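Local coordinates for Two-component system response regulator/GGDEF domain protein (Aeromonas salmonicida, PDB 3LUF) that probably makes cyclic di-GMP from two GTP through a GGDEF domain absent here, this piece being its paired, magnesium-binding receiver domains, at residues Asp87-Trp92 / Leu98-Lys103; Asp36-Ala41 / Gly64-Val69; Gln150-Ser155 / Glu165-Ile170. All blocks are in the same frame, centred on the assembly; numbering follows the deposited sequence.

Contact 1 (Asp87-Trp92 / Leu98-Lys103)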
loop_
_atom_site.group_PDB
_atom_site.type_symbol
_atom_site.label_atom_id
_atom_site.label_comp_id
_atom_site.label_asym_id
_atom_site.label_seq_id
_atom_site.Cartn_x
_atom_site.Cartn_y
_atom_site.Cartn_z
ATOM N N ASP B 87 -3.459 19.795 -18.220
ATOM C CA ASP B 87 -4.626 20.103 -19.048
ATOM C C ASP B 87 -5.179 18.886 -19.786
ATOM O O ASP B 87 -6.386 18.736 -19.899
ATOM C CB ASP B 87 -4.285 21.177 -20.079
ATOM C CG ASP B 87 -3.939 22.508 -19.437
ATOM O OD1 ASP B 87 -4.618 22.882 -18.454
ATOM O OD2 ASP B 87 -2.995 23.170 -19.919
ATOM N N LYS B 88 -4.290 18.043 -20.302
ATOM C CA LYS B 88 -4.708 16.815 -20.965
ATOM C C LYS B 88 -5.389 15.876 -19.975
ATOM O O LYS B 88 -6.478 15.386 -20.241
ATOM C CB LYS B 88 -3.519 16.110 -21.619
ATOM C CG LYS B 88 -3.147 16.634 -22.988
ATOM C CD LYS B 88 -1.905 15.928 -23.488
ATOM C CE LYS B 88 -1.346 16.623 -24.706
ATOM N NZ LYS B 88 -0.041 16.024 -25.085
ATOM N N ARG B 89 -4.749 15.633 -18.838
ATOM C CA ARG B 89 -5.319 14.741 -17.812
ATOM C C ARG B 89 -6.742 15.166 -17.369
ATOM O O ARG B 89 -7.658 14.327 -17.262
ATOM C CB ARG B 89 -4.373 14.620 -16.616
ATOM C CG ARG B 89 -4.770 13.516 -15.632
ATOM C CD ARG B 89 -4.069 13.682 -14.286
ATOM N NE ARG B 89 -4.810 13.027 -13.209
ATOM C CZ ARG B 89 -5.810 13.581 -12.522
ATOM N NH1 ARG B 89 -6.214 14.824 -12.790
ATOM N NH2 ARG B 89 -6.423 12.891 -11.564
ATOM N N GLU B 90 -6.901 16.463 -17.125
ATOM C CA GLU B 90 -8.183 17.071 -16.754
ATOM C C GLU B 90 -9.223 16.918 -17.857
ATOM O O GLU B 90 -10.350 16.499 -17.587
ATOM C CB GLU B 90 -7.972 18.547 -16.380
ATOM C CG GLU B 90 -9.219 19.443 -16.463
ATOM C CD GLU B 90 -9.127 20.682 -15.562
ATOM O OE1 GLU B 90 -7.990 21.144 -15.275
ATOM O OE2 GLU B 90 -10.196 21.188 -15.130
ATOM N N ALA B 91 -8.836 17.246 -19.092
ATOM C CA ALA B 91 -9.715 17.072 -20.262
ATOM C C ALA B 91 -10.178 15.623 -20.413
ATOM O O ALA B 91 -11.350 15.358 -20.614
ATOM C CB ALA B 91 -9.022 17.543 -21.537
ATOM N N TRP B 92 -9.245 14.687 -20.286
ATOM C CA TRP B 92 -9.569 13.286 -20.487
ATOM C C TRP B 92 -10.501 12.776 -19.410
ATOM O O TRP B 92 -11.438 12.049 -19.701
ATOM C CB TRP B 92 -8.302 12.455 -20.488
ATOM C CG TRP B 92 -7.386 12.817 -21.585
ATOM C CD1 TRP B 92 -7.700 13.467 -22.739
ATOM C CD2 TRP B 92 -5.994 12.501 -21.662
ATOM N NE1 TRP B 92 -6.582 13.615 -23.521
ATOM C CE2 TRP B 92 -5.521 13.012 -22.892
ATOM C CE3 TRP B 92 -5.095 11.844 -20.803
ATOM C CZ2 TRP B 92 -4.184 12.893 -23.287
ATOM C CZ3 TRP B 92 -3.769 11.712 -21.197
ATOM C CH2 TRP B 92 -3.324 12.238 -22.439
ATOM N N LEU B 98 -11.209 6.403 -18.294
ATOM C CA LEU B 98 -10.923 5.683 -17.060
ATOM C C LEU B 98 -9.568 6.059 -16.462
ATOM O O LEU B 98 -9.463 6.325 -15.246
ATOM C CB LEU B 98 -10.918 4.196 -17.391
ATOM C CG LEU B 98 -11.082 3.104 -16.365
ATOM C CD1 LEU B 98 -11.585 1.848 -17.075
ATOM C CD2 LEU B 98 -9.761 2.827 -15.649
ATOM N N ASP B 99 -8.532 6.032 -17.306
ATOM C CA ASP B 99 -7.152 6.249 -16.881
ATOM C C ASP B 99 -6.335 6.457 -18.157
ATOM O O ASP B 99 -6.887 6.415 -19.260
ATOM C CB ASP B 99 -6.688 5.018 -16.073
ATOM C CG ASP B 99 -5.436 5.272 -15.230
ATOM O OD1 ASP B 99 -4.909 6.415 -15.212
ATOM O OD2 ASP B 99 -4.989 4.302 -14.559
ATOM N N TYR B 100 -5.040 6.717 -18.016
ATOM C CA TYR B 100 -4.154 6.717 -19.173
ATOM C C TYR B 100 -2.899 5.918 -18.873
ATOM O O TYR B 100 -2.550 5.696 -17.709
ATOM C CB TYR B 100 -3.785 8.143 -19.628
ATOM C CG TYR B 100 -3.039 8.933 -18.588
ATOM C CD1 TYR B 100 -1.646 9.048 -18.631
ATOM C CD2 TYR B 100 -3.734 9.562 -17.542
ATOM C CE1 TYR B 100 -0.974 9.787 -17.662
ATOM C CE2 TYR B 100 -3.067 10.287 -16.575
ATOM C CZ TYR B 100 -1.703 10.392 -16.633
ATOM O OH TYR B 100 -1.070 11.118 -15.652
ATOM N N VAL B 101 -2.234 5.498 -19.945
ATOM C CA VAL B 101 -1.010 4.714 -19.876
ATOM C C VAL B 101 0.031 5.468 -20.668
ATOM O O VAL B 101 -0.225 5.889 -21.802
ATOM C CB VAL B 101 -1.205 3.303 -20.488
ATOM C CG1 VAL B 101 0.111 2.525 -20.560
ATOM C CG2 VAL B 101 -2.200 2.514 -19.653
HETATM N N MSE B 102 1.195 5.689 -20.065
HETATM C CA MSE B 102 2.296 6.266 -20.831
HETATM C C MSE B 102 2.898 5.225 -21.760
HETATM O O MSE B 102 3.129 4.077 -21.330
HETATM C CB MSE B 102 3.379 6.799 -19.881
HETATM C CG MSE B 102 2.909 7.888 -18.946
HETATM SE SE MSE B 102 2.248 9.518 -19.835
HETATM C CE MSE B 102 3.654 9.935 -21.069
ATOM N N LYS B 103 3.155 5.602 -23.020
ATOM C CA LYS B 103 3.738 4.654 -23.979
ATOM C C LYS B 103 5.085 5.098 -24.524
ATOM O O LYS B 103 5.454 4.734 -25.639
ATOM C CB LYS B 103 2.763 4.263 -25.109
ATOM C CG LYS B 103 2.214 5.443 -25.873
ATOM C CD LYS B 103 1.522 4.995 -27.148
ATOM C CE LYS B 103 0.944 6.219 -27.887
ATOM N NZ LYS B 103 0.656 5.802 -29.302
#
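Tyr100 meets Trp92 with its root and Arg89 with its far end, and so joins strand 99-102 to helix 86-94 within the beta-alpha-beta unit 77-81, 86-94, 99-102 of a CheY-like receiver domain. Followed outward, the tyrosine begins with CB, which lies 3.9 Å from Trp92 CZ3. Its CG, the next atom, is also 3.9 Å from Trp92 CZ3, so one corner of the indole carries both contacts. The ring pair is an offset edge-to-face arrangement: the six-membered ring of Trp92 turns its edge toward the Tyr100 face, with centroids 5.7 Å apart and planes inclined at 63°. With chi1 at 62°, Tyr100 CG sits between its backbone N and carbonyl carbon, and the ring leans back along the helix toward Arg89. There CE2 packs 3.8 Å from Arg89 CG, and the hydroxyl OH comes to 4.2 Å from Arg89 CD, an approach to methylene rather than to charge. The arginine chain runs extended from CG to NE and crosses the tyrosine at about a right angle, its guanidinium plane turned 82° from the phenol ring. That charged end continues past the tyrosine to a salt bridge with Glu233 of the second receiver domain in the same chain. Lys219 of the second subunit forms a cation-pi contact with the Tyr100 ring and a hydrogen bond with Tyr100 O, bringing this strand into the dimer interface. Tyr100 stands three residues before Lys103, where many receiver domains carry an aromatic residue linked to activation; such a role here is only inferred. The indole has its own neighbour one helical turn back: Lys88 O lies 3.0 Å above the plane of the Trp92 ring, displaced toward its rim.

Contact 2 (Asp36-Ala41 / Gly64-Val69)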
loop_
_atom_site.group_PDB
_atom_site.type_symbol
_atom_site.label_atom_id
_atom_site.label_comp_id
_atom_site.label_asym_id
_atom_site.label_seq_id
_atom_site.Cartn_x
_atom_site.Cartn_y
_atom_site.Cartn_z
ATOM N N ASP B 36 -5.024 -1.588 -36.032
ATOM C CA ASP B 36 -4.223 -0.395 -36.283
ATOM C C ASP B 36 -5.008 0.845 -36.714
ATOM O O ASP B 36 -4.404 1.875 -36.945
ATOM C CB ASP B 36 -3.077 -0.687 -37.292
ATOM C CG ASP B 36 -3.573 -1.117 -38.675
ATOM O OD1 ASP B 36 -4.797 -1.181 -38.931
ATOM O OD2 ASP B 36 -2.697 -1.381 -39.531
ATOM N N THR B 37 -6.345 0.741 -36.820
ATOM C CA THR B 37 -7.177 1.887 -37.152
ATOM C C THR B 37 -8.489 1.738 -36.392
ATOM O O THR B 37 -8.867 0.625 -35.979
ATOM C CB THR B 37 -7.584 1.915 -38.657
ATOM O OG1 THR B 37 -8.293 0.710 -38.960
ATOM C CG2 THR B 37 -6.359 2.032 -39.552
ATOM N N LEU B 38 -9.151 2.859 -36.198
ATOM C CA LEU B 38 -10.463 2.879 -35.578
ATOM C C LEU B 38 -11.444 2.059 -36.430
ATOM O O LEU B 38 -12.260 1.320 -35.873
ATOM C CB LEU B 38 -10.904 4.317 -35.360
ATOM C CG LEU B 38 -12.341 4.552 -34.856
ATOM C CD1 LEU B 38 -12.485 3.896 -33.471
ATOM C CD2 LEU B 38 -12.635 6.033 -34.806
ATOM N N GLU B 39 -11.356 2.181 -37.762
ATOM C CA GLU B 39 -12.197 1.352 -38.655
ATOM C C GLU B 39 -12.124 -0.163 -38.386
ATOM O O GLU B 39 -13.143 -0.886 -38.461
ATOM C CB GLU B 39 -11.849 1.643 -40.123
ATOM C CG GLU B 39 -12.558 0.740 -41.116
ATOM C CD GLU B 39 -14.068 1.009 -41.217
ATOM O OE1 GLU B 39 -14.563 2.074 -40.752
ATOM O OE2 GLU B 39 -14.754 0.131 -41.785
ATOM N N GLY B 40 -10.925 -0.676 -38.084
ATOM C CA GLY B 40 -10.804 -2.078 -37.747
ATOM C C GLY B 40 -11.699 -2.517 -36.602
ATOM O O GLY B 40 -12.063 -3.686 -36.513
ATOM N N ALA B 41 -12.012 -1.585 -35.714
ATOM C CA ALA B 41 -12.809 -1.825 -34.504
ATOM C C ALA B 41 -14.281 -1.410 -34.671
ATOM O O ALA B 41 -15.016 -1.254 -33.669
ATOM C CB ALA B 41 -12.195 -1.074 -33.330
ATOM N N GLY B 64 -7.266 12.127 -31.406
ATOM C CA GLY B 64 -7.979 11.620 -30.243
ATOM C C GLY B 64 -9.460 11.302 -30.443
ATOM O O GLY B 64 -10.126 10.962 -29.484
ATOM N N GLU B 65 -9.974 11.432 -31.671
ATOM C CA GLU B 65 -11.393 11.155 -31.972
ATOM C C GLU B 65 -11.910 9.762 -31.595
ATOM O O GLU B 65 -13.098 9.603 -31.341
ATOM C CB GLU B 65 -11.722 11.464 -33.440
ATOM C CG GLU B 65 -11.429 12.937 -33.774
ATOM C CD GLU B 65 -10.025 13.171 -34.327
ATOM O OE1 GLU B 65 -9.139 12.307 -34.155
ATOM O OE2 GLU B 65 -9.805 14.254 -34.920
ATOM N N ALA B 66 -11.031 8.752 -31.578
ATOM C CA ALA B 66 -11.449 7.394 -31.236
ATOM C C ALA B 66 -11.947 7.254 -29.799
ATOM O O ALA B 66 -12.750 6.361 -29.517
ATOM C CB ALA B 66 -10.348 6.373 -31.545
ATOM N N VAL B 67 -11.532 8.175 -28.928
ATOM C CA VAL B 67 -11.925 8.096 -27.508
ATOM C C VAL B 67 -13.434 8.258 -27.373
ATOM O O VAL B 67 -14.113 7.409 -26.798
ATOM C CB VAL B 67 -11.176 9.129 -26.641
ATOM C CG1 VAL B 67 -11.725 9.159 -25.175
ATOM C CG2 VAL B 67 -9.664 8.817 -26.634
ATOM N N LYS B 68 -13.946 9.339 -27.935
ATOM C CA LYS B 68 -15.369 9.630 -27.853
ATOM C C LYS B 68 -16.206 8.585 -28.584
ATOM O O LYS B 68 -17.257 8.175 -28.099
ATOM C CB LYS B 68 -15.627 11.029 -28.380
ATOM C CG LYS B 68 -17.084 11.487 -28.323
ATOM C CD LYS B 68 -17.143 12.929 -28.823
ATOM C CE LYS B 68 -18.569 13.432 -28.935
ATOM N NZ LYS B 68 -18.564 14.749 -29.615
ATOM N N VAL B 69 -15.749 8.160 -29.758
ATOM C CA VAL B 69 -16.439 7.131 -30.531
ATOM C C VAL B 69 -16.617 5.860 -29.715
ATOM O O VAL B 69 -17.706 5.293 -29.664
ATOM C CB VAL B 69 -15.709 6.816 -31.852
ATOM C CG1 VAL B 69 -16.283 5.570 -32.512
ATOM C CG2 VAL B 69 -15.811 8.029 -32.809
#
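Leu38 sets its CB toward helix 65-72, and both methyls of its fork rest against one flank of Ala66. CD1 of Leu38 lies 3.8 Å from Ala66 CB, while Leu38 CD2 is 4.0 Å from the same Ala66 CB and reaches equally close to the alanine CA. The fork is aimed by chi1 of 173°, which sets Leu38 CG opposite its own backbone N and extends the chain across the gap. Val69, one turn further along the helix, directs its CB to the same side as Ala66; its CG2 approaches Leu38 CD2 at 4.2 Å, a looser flank to the alanine contact. A CheY-like receiver fold normally places a helix between its second and third strands, but here residues 36-41 form loop with a short 3-10 segment, and within residues 36-41 the apolar contact with segment 64-69 is made by Leu38. The backbone around that leucine is pinned by polar bonds. Thr37 OG1 accepts from Gly40 N at 3.1 Å with an N-H...O angle of 154°, an ST motif, and the carboxylate of Asp60 accepts from the backbone N of Leu38 and of Glu39, one oxygen each. Val67, on the helix side turned from Leu38, packs on strand 77-81.

Contact 3 (Gln150-Ser155 / Glu165-Ile170); sequences QVHEAS and EQHPAI. Unlike the reference sequence in segment 150-155: Gln150 (reference Leu). Unlike the reference sequence in segment 165-170: His167 (reference Asn).
His152 packs against both His167 and Ile170, linking edge strand 150-154 of the second CheY-like receiver domain to the turn that follows helix 157-166 and leads into strand 172-176. The aromatic part is a histidine pair that is neither a stack nor edge-to-face: ring centroids are 4.4 Å apart and the planes are inclined at 43°. One atom does most of the touching, His152 CE1, which stands 3.4 Å above the centre of the His167 ring. The apolar part is a CH-pi contact. Ile170 CD1 lies over one face of the His152 imidazole, 3.9 Å from its centroid and 19° off the ring normal, and Ile170 CG1 comes to 3.6 Å from His152 CD2. The CB of Ile170 heads neither toward nor away from the strand; its CG1 branch, opposite the carbonyl carbon, brings CD1 over the ring. Polar interactions fix the surroundings. His152 NE2 is hydrogen-bonded to Glu126 OE1 on the adjacent strand 126-130, which restricts the ring's rotation, and the nearby carboxylate would tend to favour protonation of the imidazole. His167 through Ile170 forms a type I beta turn, closed by Ile170 N donating to His167 O at 3.1 Å.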
loop_
_atom_site.group_PDB
_atom_site.type_symbol
_atom_site.label_atom_id
_atom_site.label_comp_id
_atom_site.label_asym_id
_atom_site.label_seq_id
_atom_site.Cartn_x
_atom_site.Cartn_y
_atom_site.Cartn_z
ATOM N N GLN B 150 -17.863 -3.205 -8.131
ATOM C CA GLN B 150 -19.222 -3.105 -7.643
ATOM C C GLN B 150 -19.188 -2.364 -6.317
ATOM O O GLN B 150 -18.647 -2.870 -5.341
ATOM C CB GLN B 150 -19.767 -4.507 -7.462
ATOM C CG GLN B 150 -19.926 -5.253 -8.788
ATOM C CD GLN B 150 -20.498 -6.633 -8.561
ATOM O OE1 GLN B 150 -21.509 -6.781 -7.868
ATOM N NE2 GLN B 150 -19.828 -7.654 -9.079
ATOM N N VAL B 151 -19.767 -1.162 -6.304
ATOM C CA VAL B 151 -19.594 -0.213 -5.198
ATOM C C VAL B 151 -20.896 -0.013 -4.413
ATOM O O VAL B 151 -21.933 0.410 -4.959
ATOM C CB VAL B 151 -19.026 1.165 -5.672
ATOM C CG1 VAL B 151 -18.640 2.000 -4.481
ATOM C CG2 VAL B 151 -17.772 0.970 -6.622
ATOM N N HIS B 152 -20.848 -0.354 -3.120
ATOM C CA HIS B 152 -21.955 -0.087 -2.234
ATOM C C HIS B 152 -21.640 1.187 -1.453
ATOM O O HIS B 152 -20.495 1.525 -1.242
ATOM C CB HIS B 152 -22.094 -1.219 -1.219
ATOM C CG HIS B 152 -22.361 -2.561 -1.825
ATOM N ND1 HIS B 152 -23.627 -3.110 -1.877
ATOM C CD2 HIS B 152 -21.527 -3.479 -2.356
ATOM C CE1 HIS B 152 -23.561 -4.299 -2.444
ATOM N NE2 HIS B 152 -22.298 -4.548 -2.753
ATOM N N GLU B 153 -22.667 1.887 -0.986
ATOM C CA GLU B 153 -22.434 3.097 -0.199
ATOM C C GLU B 153 -23.167 3.092 1.149
ATOM O O GLU B 153 -24.235 2.463 1.307
ATOM C CB GLU B 153 -22.774 4.382 -1.001
ATOM C CG GLU B 153 -24.263 4.531 -1.313
ATOM C CD GLU B 153 -24.678 5.918 -1.846
ATOM O OE1 GLU B 153 -24.248 6.977 -1.304
ATOM O OE2 GLU B 153 -25.468 5.920 -2.814
ATOM N N ALA B 154 -22.580 3.794 2.092
ATOM C CA ALA B 154 -23.121 3.954 3.433
ATOM C C ALA B 154 -22.784 5.335 3.973
ATOM O O ALA B 154 -21.635 5.808 3.923
ATOM C CB ALA B 154 -22.583 2.843 4.382
ATOM N N SER B 155 -23.794 5.984 4.538
ATOM C CA SER B 155 -23.624 7.365 5.000
ATOM C C SER B 155 -23.230 7.468 6.466
ATOM O O SER B 155 -22.962 8.553 6.974
ATOM C CB SER B 155 -24.899 8.189 4.731
ATOM O OG SER B 155 -25.435 7.890 3.458
ATOM N N GLU B 165 -24.085 -6.794 6.488
ATOM C CA GLU B 165 -24.951 -7.926 6.829
ATOM C C GLU B 165 -25.676 -8.404 5.589
ATOM O O GLU B 165 -25.743 -9.601 5.336
ATOM C CB GLU B 165 -26.029 -7.549 7.848
ATOM C CG GLU B 165 -25.578 -7.408 9.260
ATOM C CD GLU B 165 -24.964 -8.669 9.831
ATOM O OE1 GLU B 165 -23.969 -8.516 10.541
ATOM O OE2 GLU B 165 -25.439 -9.794 9.569
ATOM N N GLN B 166 -26.198 -7.454 4.817
ATOM C CA GLN B 166 -27.008 -7.760 3.632
ATOM C C GLN B 166 -26.182 -8.208 2.421
ATOM O O GLN B 166 -26.681 -8.905 1.526
ATOM C CB GLN B 166 -27.897 -6.568 3.289
ATOM C CG GLN B 166 -29.032 -6.299 4.324
ATOM C CD GLN B 166 -30.017 -7.501 4.523
ATOM O OE1 GLN B 166 -30.453 -8.135 3.557
ATOM N NE2 GLN B 166 -30.373 -7.781 5.778
ATOM N N HIS B 167 -24.898 -7.854 2.428
ATOM C CA HIS B 167 -23.998 -8.165 1.311
ATOM C C HIS B 167 -22.663 -8.777 1.757
ATOM O O HIS B 167 -21.621 -8.097 1.723
ATOM C CB HIS B 167 -23.763 -6.901 0.481
ATOM C CG HIS B 167 -25.018 -6.331 -0.085
ATOM N ND1 HIS B 167 -25.659 -6.895 -1.166
ATOM C CD2 HIS B 167 -25.780 -5.278 0.307
ATOM C CE1 HIS B 167 -26.760 -6.209 -1.429
ATOM N NE2 HIS B 167 -26.855 -5.220 -0.556
ATOM N N PRO B 168 -22.681 -10.066 2.138
ATOM C CA PRO B 168 -21.491 -10.703 2.706
ATOM C C PRO B 168 -20.325 -10.896 1.744
ATOM O O PRO B 168 -19.242 -11.248 2.198
ATOM C CB PRO B 168 -21.999 -12.073 3.184
ATOM C CG PRO B 168 -23.294 -12.304 2.460
ATOM C CD PRO B 168 -23.877 -10.935 2.262
ATOM N N ALA B 169 -20.517 -10.653 0.446
ATOM C CA ALA B 169 -19.414 -10.785 -0.481
ATOM C C ALA B 169 -18.519 -9.542 -0.458
ATOM O O ALA B 169 -17.422 -9.593 -1.044
ATOM C CB ALA B 169 -19.917 -11.018 -1.890
ATOM N N ILE B 170 -18.975 -8.450 0.163
ATOM C CA ILE B 170 -18.155 -7.192 0.226
ATOM C C ILE B 170 -16.812 -7.591 0.849
ATOM O O ILE B 170 -16.800 -8.216 1.916
ATOM C CB ILE B 170 -18.845 -6.084 1.035
ATOM C CG1 ILE B 170 -20.023 -5.498 0.236
ATOM C CG2 ILE B 170 -17.845 -4.960 1.399
ATOM C CD1 ILE B 170 -21.011 -4.622 1.065
#

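Contacts 1 and 2 belong to the first receiver domain, with centres about 16 Å apart and nearest atoms about 6 Å apart, without touching. The side chains of Ala66 (contact 2) and Trp92 (contact 1) are about 10 Å and about 12 Å from the bound magnesium ion, which Asp12, Asp55 and Thr57 hold. The Ala66 side chain is about 7 Å from that of Asp55, the predicted phosphorylation site, and that of Trp92 about 10 Å. Lys103, ending segment 98-103, forms a salt bridge with Asp55. Contact 3 lies in the second receiver domain, away from the annotated sites, its centre about 30 Å and about 37 Å from those of contacts 1 and 2, on the opposite side of the chain's centre.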